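Local atomic coordinates of ZYG-9 (Caenorhabditis elegans, PDB entry 2OF3), a protein that plays a major role in organizing microtubules and spindle poles in one-cell embryos, and belongs to the TOG/XMAP215 family of microtubule-associated proteins. Residues N8-Q13 against G44-V49; L21-W26 against I36-T41. All blocks are in the same frame, centred on the assembly; numbering follows the deposited sequence.

Contact 1 (N8-Q13 against G44-V49); sequences NEDKKQ and GNQAKV
The amide of Q46 bridges N8, just before helix 10-19, and D10, at its beginning. The Q46 side chain also packs on N84 and on L87 of helix 85-95. A bend at chi2 (-53°) turns the carboxamide toward its partners, and from CD onward it meets residues 8-13. OE1 accepts a hydrogen bond from N8 ND2 at 2.9 Å; the donor lies in the carbonyl plane, on a lone pair, with an N-H...O angle of 159°. S6 OG binds the same oxygen, which is therefore gripped twice. On the other branch Q46 NE2 donates a hydrogen bond to the anti lone pair of D10 OD2, 3.1 Å away, with a nearly straight angle of 167°. The amide of Q46 stands almost perpendicular to both the N8 amide and the D10 carboxylate. Glutamine suits this place because one flat group both accepts and donates. The carboxylate at NE2 and the donors at OE1 would probably polarise the amide in the same sense, strengthening both ends. N8 is itself positioned by an Asx turn: its OD1 accepts from the backbone N of D10 at 3.0 Å, with that donor above the carbonyl plane, while ND2 is turned to Q46. Asparagine is short enough to do both. The contact thus joins the beginning of helix 10-19 to the loop between helices 33-44 and 49-55, beside the N-terminal end of helix 85-95, on which K11 and Q46 also pack.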
ATOM      1  N   ASN A   8      24.480   2.798  -3.889  1.00 25.70           N
ATOM      2  CA  ASN A   8      24.827   3.641  -5.028  1.00 23.79           C
ATOM      3  C   ASN A   8      23.567   4.410  -5.428  1.00 23.60           C
ATOM      4  O   ASN A   8      22.520   4.334  -4.764  1.00 22.51           O
ATOM      5  CB  ASN A   8      25.400   2.768  -6.205  1.00 23.21           C
ATOM      6  CG  ASN A   8      24.418   1.683  -6.671  1.00 20.80           C
ATOM      7  OD1 ASN A   8      23.206   1.872  -6.591  1.00 21.93           O
ATOM      8  ND2 ASN A   8      24.932   0.532  -7.125  1.00 21.37           N
ATOM      9  N   GLU A   9      23.612   5.114  -6.541  1.00 24.25           N
ATOM     10  CA  GLU A   9      22.444   5.851  -6.995  1.00 24.77           C
ATOM     11  C   GLU A   9      21.815   5.232  -8.235  1.00 23.19           C
ATOM     12  O   GLU A   9      21.235   5.943  -9.071  1.00 22.44           O
ATOM     13  CB  GLU A   9      22.877   7.267  -7.309  1.00 26.49           C
ATOM     14  CG  GLU A   9      23.157   8.038  -6.055  1.00 33.16           C
ATOM     15  CD  GLU A   9      23.569   9.445  -6.344  1.00 45.19           C
ATOM     16  OE1 GLU A   9      22.874  10.145  -7.138  1.00 49.28           O
ATOM     17  OE2 GLU A   9      24.606   9.858  -5.760  1.00 53.21           O
ATOM     18  N   ASP A  10      21.910   3.914  -8.371  1.00 21.77           N
ATOM     19  CA  ASP A  10      21.340   3.265  -9.573  1.00 20.81           C
ATOM     20  C   ASP A  10      19.821   3.320  -9.599  1.00 20.10           C
ATOM     21  O   ASP A  10      19.244   3.146 -10.634  1.00 20.07           O
ATOM     22  CB  ASP A  10      21.804   1.826  -9.701  1.00 19.15           C
ATOM     23  CG  ASP A  10      23.254   1.723 -10.115  1.00 22.20           C
ATOM     24  OD1 ASP A  10      23.933   2.771 -10.218  1.00 22.67           O
ATOM     25  OD2 ASP A  10      23.756   0.594 -10.299  1.00 22.80           O
ATOM     26  N   LYS A  11      19.164   3.567  -8.473  1.00 20.71           N
ATOM     27  CA  LYS A  11      17.712   3.859  -8.488  1.00 22.04           C
ATOM     28  C   LYS A  11      17.312   4.915  -9.495  1.00 22.19           C
ATOM     29  O   LYS A  11      16.307   4.766 -10.184  1.00 21.64           O
ATOM     30  CB  LYS A  11      17.205   4.264  -7.088  1.00 20.74           C
ATOM     31  CG  LYS A  11      15.668   4.394  -7.019  1.00 22.28           C
ATOM     32  CD  LYS A  11      15.240   4.986  -5.646  1.00 25.10           C
ATOM     33  CE  LYS A  11      15.299   3.945  -4.592  1.00 23.22           C
ATOM     34  NZ  LYS A  11      15.129   4.682  -3.258  1.00 24.18           N
ATOM     35  N   LYS A  12      18.061   6.008  -9.579  1.00 23.35           N
ATOM     36  CA  LYS A  12      17.745   7.035 -10.587  1.00 25.09           C
ATOM     37  C   LYS A  12      17.766   6.482 -12.026  1.00 22.83           C
ATOM     38  O   LYS A  12      16.913   6.872 -12.833  1.00 21.61           O
ATOM     39  CB  LYS A  12      18.715   8.226 -10.553  1.00 25.98           C
ATOM     40  CG  LYS A  12      18.698   9.079  -9.302  1.00 30.85           C
ATOM     41  CD  LYS A  12      19.879  10.162  -9.402  1.00 31.71           C
ATOM     42  CE  LYS A  12      19.991  10.998  -8.077  1.00 37.24           C
ATOM     43  NZ  LYS A  12      20.356  10.180  -6.825  1.00 40.88           N
ATOM     44  N   GLN A  13      18.753   5.634 -12.343  1.00 21.42           N
ATOM     45  CA  GLN A  13      18.872   4.964 -13.624  1.00 21.05           C
ATOM     46  C   GLN A  13      17.683   4.000 -13.865  1.00 19.38           C
ATOM     47  O   GLN A  13      17.161   3.962 -14.960  1.00 19.43           O
ATOM     48  CB  GLN A  13      20.231   4.226 -13.749  1.00 20.75           C
ATOM     49  CG  GLN A  13      20.484   3.498 -15.158  1.00 22.65           C
ATOM     50  CD  GLN A  13      20.569   4.507 -16.330  1.00 27.10           C
ATOM     51  OE1 GLN A  13      20.897   5.672 -16.110  1.00 27.57           O
ATOM     52  NE2 GLN A  13      20.202   4.078 -17.556  1.00 26.21           N
ATOM     53  N   GLY A  44      20.489  -8.552  -9.404  1.00 20.86           N
ATOM     54  CA  GLY A  44      21.801  -9.137  -9.651  1.00 21.35           C
ATOM     55  C   GLY A  44      22.905  -8.134  -9.816  1.00 22.85           C
ATOM     56  O   GLY A  44      24.055  -8.432  -9.479  1.00 24.44           O
ATOM     57  N   ASN A  45      22.580  -6.936 -10.299  1.00 22.12           N
ATOM     58  CA  ASN A  45      23.577  -5.867 -10.426  1.00 22.82           C
ATOM     59  C   ASN A  45      23.855  -5.162  -9.091  1.00 22.33           C
ATOM     60  O   ASN A  45      24.723  -4.280  -9.039  1.00 23.17           O
ATOM     61  CB  ASN A  45      23.124  -4.837 -11.485  1.00 21.80           C
ATOM     62  CG  ASN A  45      23.118  -5.411 -12.914  1.00 25.20           C
ATOM     63  OD1 ASN A  45      23.927  -6.314 -13.253  1.00 27.21           O
ATOM     64  ND2 ASN A  45      22.249  -4.865 -13.769  1.00 21.01           N
ATOM     65  N   GLN A  46      23.128  -5.526  -8.025  1.00 22.77           N
ATOM     66  CA  GLN A  46      23.178  -4.807  -6.714  1.00 22.45           C
ATOM     67  C   GLN A  46      23.539  -5.665  -5.484  1.00 22.94           C
ATOM     68  O   GLN A  46      24.018  -5.154  -4.487  1.00 23.30           O
ATOM     69  CB  GLN A  46      21.811  -4.112  -6.404  1.00 22.11           C
ATOM     70  CG  GLN A  46      21.265  -3.222  -7.523  1.00 18.70           C
ATOM     71  CD  GLN A  46      22.260  -2.189  -8.011  1.00 19.62           C
ATOM     72  OE1 GLN A  46      23.194  -1.770  -7.290  1.00 19.68           O
ATOM     73  NE2 GLN A  46      22.082  -1.780  -9.267  1.00 18.68           N
ATOM     74  N   ALA A  47      23.320  -6.970  -5.578  1.00 23.87           N
ATOM     75  CA  ALA A  47      23.398  -7.903  -4.475  1.00 24.80           C
ATOM     76  C   ALA A  47      24.449  -9.000  -4.753  1.00 26.36           C
ATOM     77  O   ALA A  47      24.546  -9.531  -5.859  1.00 25.91           O
ATOM     78  CB  ALA A  47      22.000  -8.573  -4.239  1.00 23.82           C
ATOM     79  N   LYS A  48      25.190  -9.372  -3.711  1.00 28.51           N
ATOM     80  CA  LYS A  48      26.036 -10.575  -3.720  1.00 31.51           C
ATOM     81  C   LYS A  48      25.255 -11.869  -4.080  1.00 30.58           C
ATOM     82  O   LYS A  48      24.083 -12.064  -3.687  1.00 29.24           O
ATOM     83  CB  LYS A  48      26.678 -10.760  -2.325  1.00 31.59           C
ATOM     84  CG  LYS A  48      27.794  -9.774  -1.984  1.00 35.17           C
ATOM     85  CD  LYS A  48      28.379 -10.218  -0.616  1.00 37.50           C
ATOM     86  CE  LYS A  48      29.784  -9.591  -0.407  1.00 44.91           C
ATOM     87  NZ  LYS A  48      30.151  -8.952  -1.725  1.00 48.37           N
ATOM     88  N   VAL A  49      25.939 -12.794  -4.755  1.00 31.10           N
ATOM     89  CA  VAL A  49      25.271 -13.995  -5.237  1.00 31.77           C
ATOM     90  C   VAL A  49      24.707 -14.813  -4.107  1.00 30.83           C
ATOM     91  O   VAL A  49      23.687 -15.465  -4.294  1.00 31.49           O
ATOM     92  CB  VAL A  49      26.181 -14.871  -6.174  1.00 32.87           C
ATOM     93  CG1 VAL A  49      26.904 -14.006  -7.167  1.00 34.38           C
ATOM     94  CG2 VAL A  49      27.176 -15.665  -5.352  1.00 37.92           C
TER

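Contact 2 (L21-W26 against I36-T41)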
ATOM      1  N   LEU A  21      10.485   3.557 -21.212  1.00 20.76           N
ATOM      2  CA  LEU A  21       9.821   2.331 -21.682  1.00 22.21           C
ATOM      3  C   LEU A  21      10.819   1.238 -21.981  1.00 21.82           C
ATOM      4  O   LEU A  21      10.630   0.438 -22.905  1.00 24.45           O
ATOM      5  CB  LEU A  21       8.868   2.590 -22.878  1.00 21.72           C
ATOM      6  CG  LEU A  21       7.953   3.814 -22.791  1.00 22.80           C
ATOM      7  CD1 LEU A  21       7.134   3.923 -24.124  1.00 23.93           C
ATOM      8  CD2 LEU A  21       7.022   3.764 -21.524  1.00 20.59           C
ATOM      9  N   LYS A  22      11.860   1.172 -21.165  1.00 21.35           N
ATOM     10  CA  LYS A  22      12.897   0.190 -21.300  1.00 21.90           C
ATOM     11  C   LYS A  22      12.912  -0.790 -20.115  1.00 21.49           C
ATOM     12  O   LYS A  22      13.822  -1.615 -19.987  1.00 22.32           O
ATOM     13  CB  LYS A  22      14.233   0.918 -21.466  1.00 22.53           C
ATOM     14  CG  LYS A  22      14.420   1.415 -22.913  1.00 23.94           C
ATOM     15  CD  LYS A  22      15.634   2.342 -22.997  1.00 32.56           C
ATOM     16  CE  LYS A  22      16.950   1.634 -22.672  1.00 34.37           C
ATOM     17  NZ  LYS A  22      18.106   2.291 -23.300  1.00 35.92           N
ATOM     18  N   LEU A  23      11.928  -0.660 -19.229  1.00 21.33           N
ATOM     19  CA  LEU A  23      11.623  -1.666 -18.211  1.00 20.97           C
ATOM     20  C   LEU A  23      10.143  -1.911 -18.261  1.00 21.02           C
ATOM     21  O   LEU A  23       9.365  -0.965 -18.483  1.00 21.57           O
ATOM     22  CB  LEU A  23      12.075  -1.224 -16.794  1.00 19.61           C
ATOM     23  CG  LEU A  23      13.598  -1.066 -16.624  1.00 19.35           C
ATOM     24  CD1 LEU A  23      13.909  -0.380 -15.347  1.00 20.45           C
ATOM     25  CD2 LEU A  23      14.245  -2.456 -16.650  1.00 16.73           C
ATOM     26  N   VAL A  24       9.732  -3.166 -18.056  1.00 21.58           N
ATOM     27  CA  VAL A  24       8.326  -3.511 -17.996  1.00 21.49           C
ATOM     28  C   VAL A  24       7.784  -3.023 -16.654  1.00 22.03           C
ATOM     29  O   VAL A  24       8.514  -3.042 -15.629  1.00 21.12           O
ATOM     30  CB  VAL A  24       8.004  -5.009 -18.202  1.00 22.14           C
ATOM     31  CG1 VAL A  24       8.707  -5.576 -19.481  1.00 24.92           C
ATOM     32  CG2 VAL A  24       8.419  -5.848 -17.025  1.00 25.44           C
ATOM     33  N   LYS A  25       6.522  -2.603 -16.667  1.00 20.00           N
ATOM     34  CA  LYS A  25       5.901  -1.961 -15.522  1.00 20.00           C
ATOM     35  C   LYS A  25       5.338  -2.999 -14.562  1.00 20.00           C
ATOM     36  O   LYS A  25       4.711  -3.976 -14.973  1.00 23.57           O
ATOM     37  CB  LYS A  25       4.791  -1.011 -15.978  1.00 20.00           C
ATOM     38  CG  LYS A  25       5.287   0.186 -16.773  1.00 20.00           C
ATOM     39  CD  LYS A  25       4.140   1.108 -17.153  1.00 20.00           C
ATOM     40  CE  LYS A  25       4.441   1.862 -18.438  1.00 20.00           C
ATOM     41  NZ  LYS A  25       5.684   2.674 -18.328  1.00 20.00           N
ATOM     42  N   TRP A  26       5.575  -2.770 -13.279  1.00 22.71           N
ATOM     43  CA  TRP A  26       5.209  -3.701 -12.231  1.00 22.01           C
ATOM     44  C   TRP A  26       3.715  -3.528 -11.944  1.00 22.39           C
ATOM     45  O   TRP A  26       3.292  -2.881 -10.956  1.00 23.39           O
ATOM     46  CB  TRP A  26       6.043  -3.343 -11.017  1.00 20.86           C
ATOM     47  CG  TRP A  26       6.286  -4.519 -10.109  1.00 19.43           C
ATOM     48  CD1 TRP A  26       5.687  -4.751  -8.932  1.00 20.47           C
ATOM     49  CD2 TRP A  26       7.221  -5.588 -10.314  1.00 18.68           C
ATOM     50  NE1 TRP A  26       6.203  -5.880  -8.352  1.00 19.16           N
ATOM     51  CE2 TRP A  26       7.136  -6.425  -9.194  1.00 18.85           C
ATOM     52  CE3 TRP A  26       8.155  -5.891 -11.326  1.00 17.50           C
ATOM     53  CZ2 TRP A  26       7.900  -7.600  -9.061  1.00 20.79           C
ATOM     54  CZ3 TRP A  26       8.911  -7.059 -11.207  1.00 19.25           C
ATOM     55  CH2 TRP A  26       8.814  -7.876 -10.067  1.00 19.44           C
ATOM     56  N   ILE A  36       9.606 -11.419 -12.954  1.00 22.19           N
ATOM     57  CA  ILE A  36      10.584 -12.019 -12.054  1.00 23.14           C
ATOM     58  C   ILE A  36      11.973 -11.984 -12.673  1.00 22.46           C
ATOM     59  O   ILE A  36      12.940 -11.661 -11.971  1.00 21.82           O
ATOM     60  CB  ILE A  36      10.167 -13.487 -11.649  1.00 23.72           C
ATOM     61  CG1 ILE A  36       8.855 -13.483 -10.859  1.00 23.58           C
ATOM     62  CG2 ILE A  36      11.299 -14.210 -10.827  1.00 22.89           C
ATOM     63  CD1 ILE A  36       8.148 -14.899 -10.903  1.00 25.57           C
ATOM     64  N   SER A  37      12.090 -12.309 -13.965  1.00 21.39           N
ATOM     65  CA  SER A  37      13.456 -12.296 -14.601  1.00 21.89           C
ATOM     66  C   SER A  37      14.003 -10.885 -14.631  1.00 20.45           C
ATOM     67  O   SER A  37      15.217 -10.711 -14.468  1.00 19.98           O
ATOM     68  CB  SER A  37      13.488 -12.745 -16.082  1.00 21.89           C
ATOM     69  OG  SER A  37      13.062 -14.076 -16.222  1.00 27.94           O
ATOM     70  N   GLN A  38      13.141  -9.890 -14.899  1.00 19.03           N
ATOM     71  CA  GLN A  38      13.617  -8.487 -14.922  1.00 18.50           C
ATOM     72  C   GLN A  38      14.130  -8.107 -13.519  1.00 17.96           C
ATOM     73  O   GLN A  38      15.205  -7.506 -13.379  1.00 17.95           O
ATOM     74  CB  GLN A  38      12.485  -7.532 -15.360  1.00 17.70           C
ATOM     75  CG  GLN A  38      12.881  -6.050 -15.276  1.00 17.92           C
ATOM     76  CD  GLN A  38      11.782  -5.148 -15.775  1.00 20.02           C
ATOM     77  OE1 GLN A  38      10.911  -4.636 -14.964  1.00 23.19           O
ATOM     78  NE2 GLN A  38      11.741  -4.976 -17.107  1.00 18.35           N
ATOM     79  N   LEU A  39      13.347  -8.411 -12.493  1.00 18.54           N
ATOM     80  CA  LEU A  39      13.777  -8.108 -11.121  1.00 19.60           C
ATOM     81  C   LEU A  39      15.075  -8.780 -10.750  1.00 20.18           C
ATOM     82  O   LEU A  39      15.963  -8.162 -10.158  1.00 19.68           O
ATOM     83  CB  LEU A  39      12.686  -8.497 -10.096  1.00 19.10           C
ATOM     84  CG  LEU A  39      12.980  -8.260  -8.591  1.00 18.92           C
ATOM     85  CD1 LEU A  39      13.114  -6.801  -8.365  1.00 17.38           C
ATOM     86  CD2 LEU A  39      11.833  -8.816  -7.750  1.00 19.28           C
ATOM     87  N   GLN A  40      15.208 -10.061 -11.109  1.00 21.01           N
ATOM     88  CA  GLN A  40      16.437 -10.797 -10.836  1.00 22.90           C
ATOM     89  C   GLN A  40      17.666 -10.223 -11.526  1.00 21.68           C
ATOM     90  O   GLN A  40      18.702 -10.161 -10.936  1.00 22.90           O
ATOM     91  CB  GLN A  40      16.168 -12.241 -11.199  1.00 24.64           C
ATOM     92  CG  GLN A  40      17.316 -13.168 -11.039  1.00 32.78           C
ATOM     93  CD  GLN A  40      16.862 -14.569 -11.394  1.00 40.07           C
ATOM     94  OE1 GLN A  40      15.853 -14.747 -12.109  1.00 39.89           O
ATOM     95  NE2 GLN A  40      17.559 -15.567 -10.856  1.00 40.41           N
ATOM     96  N   THR A  41      17.554  -9.768 -12.772  1.00 22.32           N
ATOM     97  CA  THR A  41      18.619  -9.042 -13.470  1.00 21.31           C
ATOM     98  C   THR A  41      18.947  -7.745 -12.773  1.00 20.94           C
ATOM     99  O   THR A  41      20.122  -7.448 -12.572  1.00 21.70           O
ATOM    100  CB  THR A  41      18.204  -8.737 -14.927  1.00 21.27           C
ATOM    101  OG1 THR A  41      18.105  -9.976 -15.633  1.00 23.88           O
ATOM    102  CG2 THR A  41      19.188  -7.829 -15.672  1.00 20.54           C
TER
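W26, its NE1 hydrogen-bonded to T93 OG1, rests the far corner of its indole on L39. CH2 lies 3.9 Å from L39 CD2, meeting it obliquely, and L39 CB is just as close to that ring carbon. The two side chains cross at about a right angle. L39 reaches the ring because its CG stands anti to the backbone N (chi1 179°), sending the branched end off the helix. A large ring with one polar atom suits W26: the N-H is satisfied by T93, K90 makes a cation-pi contact with the ring, and F28 meets it edge-to-face. The preceding residue on the helix, Q38, meets the loop in a different manner. Its chain runs out fully extended and brings the amide beside the backbone of V24, with CD 3.7 Å from V24 N. Around this end the apolar groups close in: V24 CG2 is also 3.7 Å from Q38 CD, and L23 CD2 lies 4.1 Å from Q38 CG. Glutamine suits this position because its CG methylene can lie near L23 CD2 while its polar end faces main chain. The irregular segment 21-26 is thereby packed against helix 33-44, whose L39 also touches L87, K90 and L94 of helix 85-95, within the all-helical, HEAT-type architecture known for TOG domains.

From the N terminus the chain passes N8 and enters helix 10-19; N8 and D10 find their partner some thirty-five residues later. Beyond that helix it runs through the irregular segment 21-26, turns into helix 33-44, and folds back so that contact 2 closes a short loop of nine intervening residues. Where helix 33-44 gives way to the next loop, contact 1 closes the longer one, with contact 2 nested inside it. The two centres lie about 13 Å apart, and the contacts are joined only by continuity of chain. Together they tie the start of helix 10-19, and the connection that follows it, to helix 33-44 and the loop that follows it, with helix 85-95 alongside both.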